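Local coordinates for signal transduction protein PmrD (Escherichia coli, PDB 4HN7), which interacts with phosphorylated BasR to mediate induction of BasR-activated genes, which brings about polymyxin resistance in some natural isolates, at residues 19-24 with 30-35; 38-43 with 54-59; 44-49 with 62-67. One frame throughout, in Å; residues are numbered along the deposited sequence.

Contact 1: 19-24 with 30-35; sequences LMLCDA and MIAEVK
Peptide groups are the flat units through which Leu19 meets Ala32 and Leu21 meets Met30, and the paired backbones carry apolar side chains on both faces of the sheet they form. Leu19, Leu21, Met30 and Ala32 start out from one face; Met20 and Ile31 occupy the other. At the edges the sheet runs on, strand 3-9 bonding to Met20 through Lys6 and Lys7, and strand 63-71 to Ile31 through Ser70. In the Leu19–Ala32 pair, Leu19 N to Ala32 O and Ala32 N to Leu19 O are both 2.8 Å, and each donor lies in the carbonyl plane of its acceptor. In the next hydrogen-bonded pair the donors stand off the carbonyl planes, by 28° and 19°: Leu21 N to Met30 O and Met30 N to Leu21 O are both 3.0 Å.

Between these lies the non-hydrogen-bonded pair Met20–Ile31, which adds CA-H...O contacts. Ile31 CA comes to 3.3 Å from Leu19 O, and Met20 CA to 3.4 Å from Met30 O, so each of these oxygens serves both an N-H and a weaker C-H donor.

On the Leu19 face, the leucine crosses Val34 at about a right angle, its CD1 resting on both valine methyls and lying 3.8 Å from Val34 CG2. Leu21, with CG anti to its carbonyl carbon (chi1 -61°), puts CD1 3.8 Å from Ala32 CB. Across the sheet, Met20 and Ile31 pack on Trp77 of helix 74-84 and on Tyr72.

This is an antiparallel beta hairpin, two neighbouring strands in the wall of a closed barrel. Its chemistry implies a division of labour: the backbone bonds satisfy buried polar groups, while the two faces supply hydrocarbon to the interior and to the helix.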
ATOM      1  N   LEU A  19      -7.434 -14.642  -8.409  1.00 58.40           N
ATOM      2  CA  LEU A  19      -6.302 -14.576  -9.309  1.00 49.59           C
ATOM      3  C   LEU A  19      -5.689 -15.934  -9.455  1.00 46.12           C
ATOM      4  O   LEU A  19      -5.566 -16.649  -8.517  1.00 55.30           O
ATOM      5  CB  LEU A  19      -5.239 -13.624  -8.761  1.00 48.55           C
ATOM      6  CG  LEU A  19      -5.570 -12.166  -8.538  1.00 45.32           C
ATOM      7  CD1 LEU A  19      -4.334 -11.564  -7.928  1.00 45.77           C
ATOM      8  CD2 LEU A  19      -5.983 -11.372  -9.774  1.00 45.36           C
ATOM      9  N   MET A  20      -5.313 -16.286 -10.652  1.00 49.08           N
ATOM     10  CA  MET A  20      -4.498 -17.412 -10.842  1.00 54.65           C
ATOM     11  C   MET A  20      -3.100 -16.806 -10.985  1.00 52.08           C
ATOM     12  O   MET A  20      -2.913 -15.817 -11.638  1.00 52.95           O
ATOM     13  CB  MET A  20      -4.955 -18.182 -12.076  1.00 56.82           C
ATOM     14  CG  MET A  20      -4.543 -19.648 -12.102  1.00 64.61           C
ATOM     15  SD  MET A  20      -2.943 -20.015 -12.864  1.00 82.81           S
ATOM     16  CE  MET A  20      -3.479 -20.515 -14.496  1.00 81.02           C
ATOM     17  N   LEU A  21      -2.142 -17.377 -10.291  1.00 52.84           N
ATOM     18  CA  LEU A  21      -0.806 -16.830 -10.158  1.00 51.98           C
ATOM     19  C   LEU A  21       0.142 -17.958 -10.450  1.00 47.87           C
ATOM     20  O   LEU A  21      -0.162 -19.064 -10.170  1.00 57.12           O
ATOM     21  CB  LEU A  21      -0.585 -16.407  -8.727  1.00 50.22           C
ATOM     22  CG  LEU A  21      -1.465 -15.351  -8.123  1.00 50.61           C
ATOM     23  CD1 LEU A  21      -1.182 -15.411  -6.644  1.00 51.32           C
ATOM     24  CD2 LEU A  21      -1.178 -13.961  -8.697  1.00 48.96           C
ATOM     25  N   CYS A  22       1.271 -17.736 -11.059  1.00 48.37           N
ATOM     26  CA  CYS A  22       2.242 -18.780 -11.020  1.00 54.50           C
ATOM     27  C   CYS A  22       3.616 -18.191 -10.711  1.00 53.42           C
ATOM     28  O   CYS A  22       3.872 -17.054 -11.052  1.00 58.91           O
ATOM     29  CB  CYS A  22       2.209 -19.580 -12.284  1.00 56.93           C
ATOM     30  SG  CYS A  22       3.209 -18.853 -13.558  1.00 73.00           S
ATOM     31  N   ASP A  23       4.447 -18.963 -10.007  1.00 59.34           N
ATOM     32  CA  ASP A  23       5.829 -18.627  -9.677  1.00 63.76           C
ATOM     33  C   ASP A  23       6.727 -18.543 -10.970  1.00 72.69           C
ATOM     34  O   ASP A  23       6.360 -19.068 -12.010  1.00 80.07           O
ATOM     35  CB  ASP A  23       6.333 -19.546  -8.496  1.00 58.56           C
ATOM     36  CG  ASP A  23       7.135 -20.772  -8.924  1.00 68.56           C
ATOM     37  OD1 ASP A  23       8.123 -21.107  -8.217  1.00 79.81           O
ATOM     38  OD2 ASP A  23       6.813 -21.441  -9.934  1.00 80.97           O
ATOM     39  N   ALA A  24       7.849 -17.803 -10.925  1.00 89.67           N
ATOM     40  CA  ALA A  24       8.858 -17.747 -12.021  1.00 73.06           C
ATOM     41  C   ALA A  24       9.587 -19.049 -12.099  1.00 76.38           C
ATOM     42  O   ALA A  24      10.422 -19.382 -11.266  1.00 86.17           O
ATOM     43  CB  ALA A  24       9.868 -16.676 -11.744  1.00 88.87           C
ATOM     44  N   MET A  30      -1.241 -21.139  -8.322  1.00 49.29           N
ATOM     45  CA  MET A  30      -2.047 -21.010  -7.130  1.00 47.49           C
ATOM     46  C   MET A  30      -3.253 -20.252  -7.586  1.00 49.67           C
ATOM     47  O   MET A  30      -3.236 -19.659  -8.626  1.00 46.08           O
ATOM     48  CB  MET A  30      -1.358 -20.199  -6.022  1.00 52.76           C
ATOM     49  CG  MET A  30      -0.082 -20.789  -5.469  1.00 55.11           C
ATOM     50  SD  MET A  30      -0.217 -22.244  -4.386  1.00 62.67           S
ATOM     51  CE  MET A  30      -0.870 -21.446  -2.944  1.00 59.49           C
ATOM     52  N   ILE A  31      -4.313 -20.333  -6.816  1.00 48.71           N
ATOM     53  CA  ILE A  31      -5.458 -19.519  -6.989  1.00 47.46           C
ATOM     54  C   ILE A  31      -5.446 -18.710  -5.732  1.00 46.86           C
ATOM     55  O   ILE A  31      -5.193 -19.245  -4.665  1.00 50.71           O
ATOM     56  CB  ILE A  31      -6.744 -20.362  -7.023  1.00 50.97           C
ATOM     57  CG1 ILE A  31      -6.652 -21.283  -8.202  1.00 53.33           C
ATOM     58  CG2 ILE A  31      -7.992 -19.448  -7.081  1.00 54.78           C
ATOM     59  CD1 ILE A  31      -7.745 -22.308  -8.319  1.00 57.23           C
ATOM     60  N   ALA A  32      -5.752 -17.429  -5.836  1.00 48.74           N
ATOM     61  CA  ALA A  32      -5.700 -16.586  -4.672  1.00 48.37           C
ATOM     62  C   ALA A  32      -6.797 -15.570  -4.693  1.00 47.05           C
ATOM     63  O   ALA A  32      -7.054 -14.981  -5.687  1.00 48.43           O
ATOM     64  CB  ALA A  32      -4.342 -15.923  -4.554  1.00 50.16           C
ATOM     65  N   GLU A  33      -7.388 -15.375  -3.533  1.00 52.07           N
ATOM     66  CA  GLU A  33      -8.387 -14.407  -3.292  1.00 57.10           C
ATOM     67  C   GLU A  33      -7.654 -13.227  -2.649  1.00 60.83           C
ATOM     68  O   GLU A  33      -6.997 -13.374  -1.604  1.00 49.95           O
ATOM     69  CB  GLU A  33      -9.385 -15.041  -2.348  1.00 70.67           C
ATOM     70  CG  GLU A  33     -10.768 -14.421  -2.274  1.00 87.11           C
ATOM     71  CD  GLU A  33     -11.790 -15.416  -1.691  1.00114.46           C
ATOM     72  OE1 GLU A  33     -12.052 -15.370  -0.450  1.00117.47           O
ATOM     73  OE2 GLU A  33     -12.305 -16.271  -2.470  1.00123.87           O
ATOM     74  N   VAL A  34      -7.720 -12.060  -3.295  1.00 56.53           N
ATOM     75  CA  VAL A  34      -6.931 -10.936  -2.860  1.00 52.16           C
ATOM     76  C   VAL A  34      -7.838  -9.749  -2.677  1.00 51.41           C
ATOM     77  O   VAL A  34      -8.933  -9.772  -3.098  1.00 52.85           O
ATOM     78  CB  VAL A  34      -5.759 -10.582  -3.833  1.00 49.99           C
ATOM     79  CG1 VAL A  34      -4.923 -11.793  -4.176  1.00 46.97           C
ATOM     80  CG2 VAL A  34      -6.266  -9.953  -5.097  1.00 53.96           C
ATOM     81  N   LYS A  35      -7.330  -8.717  -2.042  1.00 51.50           N
ATOM     82  CA  LYS A  35      -8.026  -7.503  -1.873  1.00 54.98           C
ATOM     83  C   LYS A  35      -7.040  -6.372  -2.176  1.00 53.26           C
ATOM     84  O   LYS A  35      -5.937  -6.367  -1.647  1.00 55.47           O
ATOM     85  CB  LYS A  35      -8.446  -7.439  -0.421  1.00 62.12           C
ATOM     86  CG  LYS A  35      -9.332  -6.278  -0.096  1.00 64.32           C
ATOM     87  CD  LYS A  35      -9.271  -5.929   1.385  1.00 77.10           C
ATOM     88  CE  LYS A  35     -10.409  -4.999   1.815  1.00 80.29           C
ATOM     89  NZ  LYS A  35     -10.871  -4.056   0.748  1.00 83.34           N
TER

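Contact 2: 38-43 with 54-59; sequences FAVKVG and YCINRE
Phe38 and Val40 pack against Ile56 where strand 53-56 of a six-stranded antiparallel barrel ends in a type I' beta turn, Ile56 to Glu59; residues 38-43 are the loop from strand 29-35 to strand 45-50. The turn is closed by a backbone hydrogen bond of 2.9 Å from Glu59 N to Ile56 O. Asn57 and Arg58 carry the positive phi values that define it.

The strand contributes essentially one buried side chain. Ile56 has CG1 anti to its carbonyl carbon (chi1 -55°), which sends the longer branch out toward the loop and makes its terminal methyl the point of touch. Phe38 answers with its methylene, not its ring: Phe38 CB lies 3.9 Å from Ile56 CD1. The ring leads away from the isoleucine and stacks with that of His62, so this residue has its base on the hydrocarbon side of the contact and its aromatic group on another surface. Asp37 of the second subunit also packs against Phe38.

Neighbouring polar groups hold the two segments through a shared third party. Asn57 OD1 accepts a hydrogen bond from Leu45 N, while Lys41 N donates to Asp44 OD1; the turn and the loop are thus both tied to the start of strand 45-50. The patch links strand 16-23, touched by Val40 at His17 and Leu19, with strands 45-50 and 63-71, touched by Ile56 at Leu46 and Val64. Val40 is modelled nearly eclipsed (chi1 -6°), so the placing of its methyls calls for caution. The remaining approaches to the isoleucine methyl are loose, Ile56 CD1 standing 4.2 Å from Ala39 O and 4.3 Å from Val40 CG1.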
ATOM      1  N   PHE A  38      -5.949  -1.149  -5.853  1.00 64.27           N
ATOM      2  CA  PHE A  38      -5.454  -0.942  -7.196  1.00 60.12           C
ATOM      3  C   PHE A  38      -5.728  -2.119  -8.046  1.00 66.07           C
ATOM      4  O   PHE A  38      -5.920  -3.214  -7.562  1.00 76.00           O
ATOM      5  CB  PHE A  38      -3.967  -0.718  -7.181  1.00 59.96           C
ATOM      6  CG  PHE A  38      -3.570   0.381  -6.289  1.00 60.47           C
ATOM      7  CD1 PHE A  38      -3.452   0.162  -4.954  1.00 60.04           C
ATOM      8  CD2 PHE A  38      -3.379   1.640  -6.778  1.00 64.28           C
ATOM      9  CE1 PHE A  38      -3.096   1.174  -4.101  1.00 64.35           C
ATOM     10  CE2 PHE A  38      -3.026   2.673  -5.939  1.00 65.13           C
ATOM     11  CZ  PHE A  38      -2.886   2.443  -4.595  1.00 66.48           C
ATOM     12  N   ALA A  39      -5.700  -1.884  -9.346  1.00 73.89           N
ATOM     13  CA  ALA A  39      -6.007  -2.922 -10.301  1.00 75.51           C
ATOM     14  C   ALA A  39      -4.802  -3.782 -10.570  1.00 66.18           C
ATOM     15  O   ALA A  39      -3.700  -3.307 -10.792  1.00 68.18           O
ATOM     16  CB  ALA A  39      -6.495  -2.310 -11.604  1.00 85.50           C
ATOM     17  N   VAL A  40      -5.043  -5.065 -10.596  1.00 63.18           N
ATOM     18  CA  VAL A  40      -4.013  -5.968 -10.941  1.00 63.48           C
ATOM     19  C   VAL A  40      -4.572  -6.678 -12.115  1.00 60.49           C
ATOM     20  O   VAL A  40      -5.662  -7.177 -12.043  1.00 70.59           O
ATOM     21  CB  VAL A  40      -3.715  -6.951  -9.790  1.00 62.44           C
ATOM     22  CG1 VAL A  40      -4.524  -6.568  -8.561  1.00 57.51           C
ATOM     23  CG2 VAL A  40      -3.956  -8.379 -10.212  1.00 64.83           C
ATOM     24  N   LYS A  41      -3.800  -6.746 -13.175  1.00 59.07           N
ATOM     25  CA  LYS A  41      -4.265  -7.206 -14.438  1.00 59.98           C
ATOM     26  C   LYS A  41      -3.303  -8.234 -14.864  1.00 59.81           C
ATOM     27  O   LYS A  41      -2.177  -8.237 -14.438  1.00 66.52           O
ATOM     28  CB  LYS A  41      -4.257  -6.035 -15.427  1.00 74.07           C
ATOM     29  CG  LYS A  41      -4.495  -6.443 -16.884  1.00 96.23           C
ATOM     30  CD  LYS A  41      -5.960  -6.330 -17.343  1.00 94.36           C
ATOM     31  CE  LYS A  41      -6.433  -7.586 -18.062  1.00 87.77           C
ATOM     32  NZ  LYS A  41      -6.997  -8.550 -17.075  1.00 83.22           N
ATOM     33  N   VAL A  42      -3.721  -9.127 -15.715  1.00 59.58           N
ATOM     34  CA  VAL A  42      -2.861 -10.210 -16.095  1.00 52.31           C
ATOM     35  C   VAL A  42      -1.581  -9.633 -16.671  1.00 56.30           C
ATOM     36  O   VAL A  42      -1.576  -8.546 -17.273  1.00 51.29           O
ATOM     37  CB  VAL A  42      -3.567 -11.305 -16.955  1.00 53.16           C
ATOM     38  CG1 VAL A  42      -4.959 -10.902 -17.287  1.00 62.62           C
ATOM     39  CG2 VAL A  42      -2.816 -11.651 -18.199  1.00 59.78           C
ATOM     40  N   GLY A  43      -0.499 -10.380 -16.393  1.00 53.56           N
ATOM     41  CA  GLY A  43       0.869 -10.036 -16.722  1.00 47.08           C
ATOM     42  C   GLY A  43       1.501  -9.134 -15.695  1.00 51.54           C
ATOM     43  O   GLY A  43       2.637  -8.730 -15.892  1.00 54.34           O
ATOM     44  N   TYR A  54       1.685  -7.690  -0.512  1.00 50.97           N
ATOM     45  CA  TYR A  54       2.403  -7.796  -1.791  1.00 49.08           C
ATOM     46  C   TYR A  54       2.287  -6.445  -2.442  1.00 46.92           C
ATOM     47  O   TYR A  54       1.455  -5.657  -2.072  1.00 51.79           O
ATOM     48  CB  TYR A  54       1.779  -8.888  -2.682  1.00 42.68           C
ATOM     49  CG  TYR A  54       2.200 -10.275  -2.261  1.00 41.24           C
ATOM     50  CD1 TYR A  54       1.525 -10.956  -1.319  1.00 49.70           C
ATOM     51  CD2 TYR A  54       3.276 -10.893  -2.811  1.00 48.31           C
ATOM     52  CE1 TYR A  54       1.910 -12.229  -0.905  1.00 42.91           C
ATOM     53  CE2 TYR A  54       3.668 -12.161  -2.411  1.00 47.46           C
ATOM     54  CZ  TYR A  54       2.965 -12.811  -1.434  1.00 47.71           C
ATOM     55  OH  TYR A  54       3.299 -14.067  -0.979  1.00 54.02           O
ATOM     56  N   CYS A  55       3.166  -6.131  -3.367  1.00 52.08           N
ATOM     57  CA  CYS A  55       2.963  -4.960  -4.160  1.00 47.70           C
ATOM     58  C   CYS A  55       2.866  -5.382  -5.619  1.00 43.90           C
ATOM     59  O   CYS A  55       3.251  -6.477  -5.985  1.00 49.16           O
ATOM     60  CB  CYS A  55       4.045  -3.920  -3.886  1.00 50.66           C
ATOM     61  SG  CYS A  55       5.762  -4.426  -4.039  1.00 54.13           S
ATOM     62  N   ILE A  56       2.336  -4.497  -6.442  1.00 48.02           N
ATOM     63  CA  ILE A  56       2.061  -4.760  -7.842  1.00 49.33           C
ATOM     64  C   ILE A  56       3.177  -4.128  -8.647  1.00 44.49           C
ATOM     65  O   ILE A  56       3.420  -2.924  -8.550  1.00 44.99           O
ATOM     66  CB  ILE A  56       0.666  -4.187  -8.237  1.00 48.84           C
ATOM     67  CG1 ILE A  56      -0.435  -4.748  -7.313  1.00 47.52           C
ATOM     68  CG2 ILE A  56       0.314  -4.517  -9.692  1.00 48.47           C
ATOM     69  CD1 ILE A  56      -1.613  -3.808  -7.148  1.00 48.40           C
ATOM     70  N   ASN A  57       3.881  -4.933  -9.423  1.00 47.96           N
ATOM     71  CA  ASN A  57       4.931  -4.414 -10.357  1.00 43.18           C
ATOM     72  C   ASN A  57       5.958  -3.567  -9.601  1.00 46.21           C
ATOM     73  O   ASN A  57       6.406  -2.494 -10.026  1.00 50.31           O
ATOM     74  CB  ASN A  57       4.305  -3.598 -11.463  1.00 43.96           C
ATOM     75  CG  ASN A  57       3.442  -4.403 -12.359  1.00 43.45           C
ATOM     76  OD1 ASN A  57       3.654  -5.597 -12.564  1.00 45.68           O
ATOM     77  ND2 ASN A  57       2.439  -3.761 -12.889  1.00 43.58           N
ATOM     78  N   ARG A  58       6.297  -4.079  -8.440  1.00 53.48           N
ATOM     79  CA  ARG A  58       7.306  -3.556  -7.605  1.00 49.86           C
ATOM     80  C   ARG A  58       7.033  -2.149  -7.178  1.00 54.90           C
ATOM     81  O   ARG A  58       7.937  -1.476  -6.734  1.00 64.05           O
ATOM     82  CB  ARG A  58       8.644  -3.744  -8.280  1.00 58.32           C
ATOM     83  CG  ARG A  58       9.338  -4.984  -7.753  1.00 66.12           C
ATOM     84  CD  ARG A  58      10.221  -5.714  -8.736  1.00 71.07           C
ATOM     85  NE  ARG A  58      11.601  -5.741  -8.225  1.00 88.43           N
ATOM     86  CZ  ARG A  58      12.034  -6.439  -7.181  1.00 89.17           C
ATOM     87  NH1 ARG A  58      11.208  -7.230  -6.495  1.00 85.82           N
ATOM     88  NH2 ARG A  58      13.321  -6.344  -6.834  1.00101.02           N
ATOM     89  N   GLU A  59       5.773  -1.723  -7.242  1.00 55.79           N
ATOM     90  CA  GLU A  59       5.361  -0.441  -6.696  1.00 55.55           C
ATOM     91  C   GLU A  59       4.868  -0.585  -5.283  1.00 52.51           C
ATOM     92  O   GLU A  59       3.733  -0.913  -5.093  1.00 53.05           O
ATOM     93  CB  GLU A  59       4.224   0.110  -7.509  1.00 63.20           C
ATOM     94  CG  GLU A  59       4.653   0.494  -8.885  1.00 72.97           C
ATOM     95  CD  GLU A  59       3.568   1.225  -9.589  1.00 87.45           C
ATOM     96  OE1 GLU A  59       2.954   0.610 -10.504  1.00110.99           O
ATOM     97  OE2 GLU A  59       3.318   2.385  -9.174  1.00100.37           O
TER

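Contact 3: 44-49 with 62-67; sequences DLLSPL and HTVKVL
Leu46 and Val64 meet methyl to methyl across the width of an intervening strand, and their conformations bring this about. Their alpha carbons are the nearest pair in that part of the contact yet stand 8.4 Å apart (Leu46 CA to Val64 CA), too far for backbone pairing. Leu46 has CG anti to the carbonyl carbon (chi1 -60°) and an extended second torsion; this carries the isobutyl group toward the other strand, and Leu46 CD2 arrives 3.8 Å from Val64 CG1. The two side chains cross at about a right angle. Val64 is modelled nearly eclipsed about its first torsion (chi1 -5°), a conformation that at this resolution should be read with some caution. The strand that lies between the two residues is that of Ile56.

Leu49 and Thr63 make a second crossing contact. Thr63 is the amphipathic partner: its chi1 of 52° sets OG1 between the backbone N and the carbonyl carbon and leaves the methyl to face the leucine. Thr63 CG2 accordingly lies 3.8 Å from Leu49 CD1. This pair is part of the subunit interface: Leu49 packs on Gln50 of the second subunit, and Thr63 on Thr63 of that subunit.

Such meeting of residues two strands apart, over the strand that separates them, is consistent with the curvature of a closed antiparallel beta barrel, which brings the inward side chains of next-but-one strands together.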
ATOM      1  N   ASP A  44       0.774  -8.790 -14.625  1.00 47.67           N
ATOM      2  CA  ASP A  44       1.357  -8.166 -13.447  1.00 44.44           C
ATOM      3  C   ASP A  44       2.200  -9.110 -12.565  1.00 44.23           C
ATOM      4  O   ASP A  44       2.038 -10.336 -12.505  1.00 40.66           O
ATOM      5  CB  ASP A  44       0.308  -7.458 -12.628  1.00 50.41           C
ATOM      6  CG  ASP A  44      -0.224  -6.204 -13.328  1.00 65.26           C
ATOM      7  OD1 ASP A  44      -1.118  -5.499 -12.794  1.00 78.15           O
ATOM      8  OD2 ASP A  44       0.252  -5.913 -14.439  1.00 71.47           O
ATOM      9  N   LEU A  45       3.191  -8.491 -11.946  1.00 43.09           N
ATOM     10  CA  LEU A  45       4.052  -9.133 -11.005  1.00 45.85           C
ATOM     11  C   LEU A  45       3.574  -8.701  -9.608  1.00 49.43           C
ATOM     12  O   LEU A  45       3.391  -7.516  -9.347  1.00 48.39           O
ATOM     13  CB  LEU A  45       5.475  -8.624 -11.194  1.00 45.23           C
ATOM     14  CG  LEU A  45       6.586  -9.073 -10.258  1.00 44.35           C
ATOM     15  CD1 LEU A  45       6.994 -10.446 -10.627  1.00 44.72           C
ATOM     16  CD2 LEU A  45       7.779  -8.164 -10.371  1.00 44.79           C
ATOM     17  N   LEU A  46       3.441  -9.667  -8.707  1.00 51.15           N
ATOM     18  CA  LEU A  46       3.244  -9.383  -7.277  1.00 51.73           C
ATOM     19  C   LEU A  46       4.449  -9.782  -6.463  1.00 48.36           C
ATOM     20  O   LEU A  46       4.838 -10.923  -6.506  1.00 56.49           O
ATOM     21  CB  LEU A  46       2.059 -10.164  -6.747  1.00 50.33           C
ATOM     22  CG  LEU A  46       0.770  -9.825  -7.454  1.00 51.53           C
ATOM     23  CD1 LEU A  46      -0.189 -10.905  -7.074  1.00 58.56           C
ATOM     24  CD2 LEU A  46       0.251  -8.468  -7.049  1.00 51.63           C
ATOM     25  N   SER A  47       5.020  -8.864  -5.702  1.00 49.01           N
ATOM     26  CA  SER A  47       6.251  -9.138  -5.000  1.00 47.76           C
ATOM     27  C   SER A  47       5.963  -8.983  -3.546  1.00 49.03           C
ATOM     28  O   SER A  47       5.317  -8.029  -3.162  1.00 53.63           O
ATOM     29  CB  SER A  47       7.285  -8.130  -5.437  1.00 47.83           C
ATOM     30  OG  SER A  47       6.766  -7.408  -6.574  1.00 67.69           O
ATOM     31  N   PRO A  48       6.455  -9.908  -2.719  1.00 50.23           N
ATOM     32  CA  PRO A  48       6.267  -9.856  -1.274  1.00 52.17           C
ATOM     33  C   PRO A  48       6.811  -8.613  -0.648  1.00 50.50           C
ATOM     34  O   PRO A  48       7.891  -8.230  -0.994  1.00 56.38           O
ATOM     35  CB  PRO A  48       7.073 -11.027  -0.778  1.00 49.89           C
ATOM     36  CG  PRO A  48       8.059 -11.251  -1.837  1.00 52.84           C
ATOM     37  CD  PRO A  48       7.368 -10.978  -3.107  1.00 52.73           C
ATOM     38  N   LEU A  49       6.030  -7.976   0.216  1.00 51.60           N
ATOM     39  CA  LEU A  49       6.507  -6.959   1.178  1.00 56.15           C
ATOM     40  C   LEU A  49       6.649  -7.530   2.605  1.00 64.14           C
ATOM     41  O   LEU A  49       7.678  -7.417   3.274  1.00 74.27           O
ATOM     42  CB  LEU A  49       5.512  -5.795   1.291  1.00 50.67           C
ATOM     43  CG  LEU A  49       5.474  -4.827   0.123  1.00 52.91           C
ATOM     44  CD1 LEU A  49       4.366  -3.809   0.263  1.00 49.96           C
ATOM     45  CD2 LEU A  49       6.808  -4.128   0.028  1.00 59.38           C
ATOM     46  N   HIS A  62       1.469   0.320  -4.155  1.00 59.93           N
ATOM     47  CA  HIS A  62       0.321  -0.333  -4.701  1.00 52.17           C
ATOM     48  C   HIS A  62       0.232  -1.702  -4.114  1.00 52.83           C
ATOM     49  O   HIS A  62       0.638  -2.664  -4.725  1.00 55.06           O
ATOM     50  CB  HIS A  62       0.468  -0.380  -6.182  1.00 54.53           C
ATOM     51  CG  HIS A  62       0.386   0.959  -6.808  1.00 61.52           C
ATOM     52  ND1 HIS A  62       0.143   1.135  -8.143  1.00 68.94           N
ATOM     53  CD2 HIS A  62       0.486   2.195  -6.277  1.00 68.77           C
ATOM     54  CE1 HIS A  62       0.120   2.425  -8.411  1.00 65.98           C
ATOM     55  NE2 HIS A  62       0.345   3.091  -7.299  1.00 63.95           N
ATOM     56  N   THR A  63      -0.325  -1.784  -2.923  1.00 48.05           N
ATOM     57  CA  THR A  63      -0.303  -2.998  -2.196  1.00 50.60           C
ATOM     58  C   THR A  63      -1.524  -3.827  -2.455  1.00 51.51           C
ATOM     59  O   THR A  63      -2.517  -3.337  -2.987  1.00 53.77           O
ATOM     60  CB  THR A  63      -0.192  -2.680  -0.741  1.00 55.89           C
ATOM     61  OG1 THR A  63      -1.217  -1.772  -0.464  1.00 62.84           O
ATOM     62  CG2 THR A  63       1.097  -1.974  -0.443  1.00 53.44           C
ATOM     63  N   VAL A  64      -1.396  -5.132  -2.192  1.00 55.17           N
ATOM     64  CA  VAL A  64      -2.519  -6.060  -2.225  1.00 54.20           C
ATOM     65  C   VAL A  64      -2.418  -7.039  -1.062  1.00 54.53           C
ATOM     66  O   VAL A  64      -1.327  -7.407  -0.685  1.00 50.10           O
ATOM     67  CB  VAL A  64      -2.708  -6.838  -3.557  1.00 56.37           C
ATOM     68  CG1 VAL A  64      -1.761  -6.394  -4.618  1.00 61.71           C
ATOM     69  CG2 VAL A  64      -2.583  -8.315  -3.359  1.00 61.29           C
ATOM     70  N   LYS A  65      -3.572  -7.441  -0.512  1.00 55.02           N
ATOM     71  CA  LYS A  65      -3.645  -8.307   0.691  1.00 51.08           C
ATOM     72  C   LYS A  65      -4.154  -9.581   0.119  1.00 51.16           C
ATOM     73  O   LYS A  65      -5.129  -9.542  -0.646  1.00 51.56           O
ATOM     74  CB  LYS A  65      -4.636  -7.748   1.725  1.00 56.62           C
ATOM     75  CG  LYS A  65      -4.242  -7.793   3.223  1.00 67.07           C
ATOM     76  CD  LYS A  65      -5.204  -6.939   4.102  1.00 80.84           C
ATOM     77  CE  LYS A  65      -4.563  -6.200   5.327  1.00 91.86           C
ATOM     78  NZ  LYS A  65      -5.229  -4.952   5.925  1.00 79.11           N
ATOM     79  N   VAL A  66      -3.470 -10.689   0.402  1.00 49.61           N
ATOM     80  CA  VAL A  66      -3.960 -12.003   0.054  1.00 49.80           C
ATOM     81  C   VAL A  66      -4.888 -12.438   1.153  1.00 47.60           C
ATOM     82  O   VAL A  66      -4.481 -12.538   2.251  1.00 53.68           O
ATOM     83  CB  VAL A  66      -2.861 -13.051  -0.026  1.00 48.11           C
ATOM     84  CG1 VAL A  66      -3.450 -14.401  -0.201  1.00 46.90           C
ATOM     85  CG2 VAL A  66      -1.950 -12.772  -1.182  1.00 53.73           C
ATOM     86  N   LEU A  67      -6.129 -12.685   0.821  1.00 49.38           N
ATOM     87  CA  LEU A  67      -7.121 -13.097   1.756  1.00 51.23           C
ATOM     88  C   LEU A  67      -7.152 -14.610   1.888  1.00 61.70           C
ATOM     89  O   LEU A  67      -7.432 -15.138   2.951  1.00 67.89           O
ATOM     90  CB  LEU A  67      -8.476 -12.583   1.294  1.00 51.50           C
ATOM     91  CG  LEU A  67      -8.531 -11.053   1.295  1.00 55.55           C
ATOM     92  CD1 LEU A  67      -9.927 -10.596   0.959  1.00 55.20           C
ATOM     93  CD2 LEU A  67      -8.142 -10.446   2.626  1.00 53.40           C
TER

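Contacts 1 and 3 lie in the barrel wall, and contact 2 packs a connecting loop on the end of one of its strands. Contact 1, a hairpin, passes into contact 3 through neighbouring strands: Lys35 N to Lys65 O, at 2.7 Å, is a probable hydrogen bond, and inside the barrel Leu21 CD2 lies 3.6 Å from Leu46 CD1. Contact 2 meets contact 1 at Leu19 CD2 and Val40 CG2, also 3.6 Å apart. Contacts 2 and 3 have centres about 7 Å apart; a probable hydrogen bond of 2.9 Å from Cys55 N to Ser47 O stitches their strands together. The Cys9–Cys81 disulfide adds a covalent tie between strand 3-9, which borders contact 1, and helix 74-84.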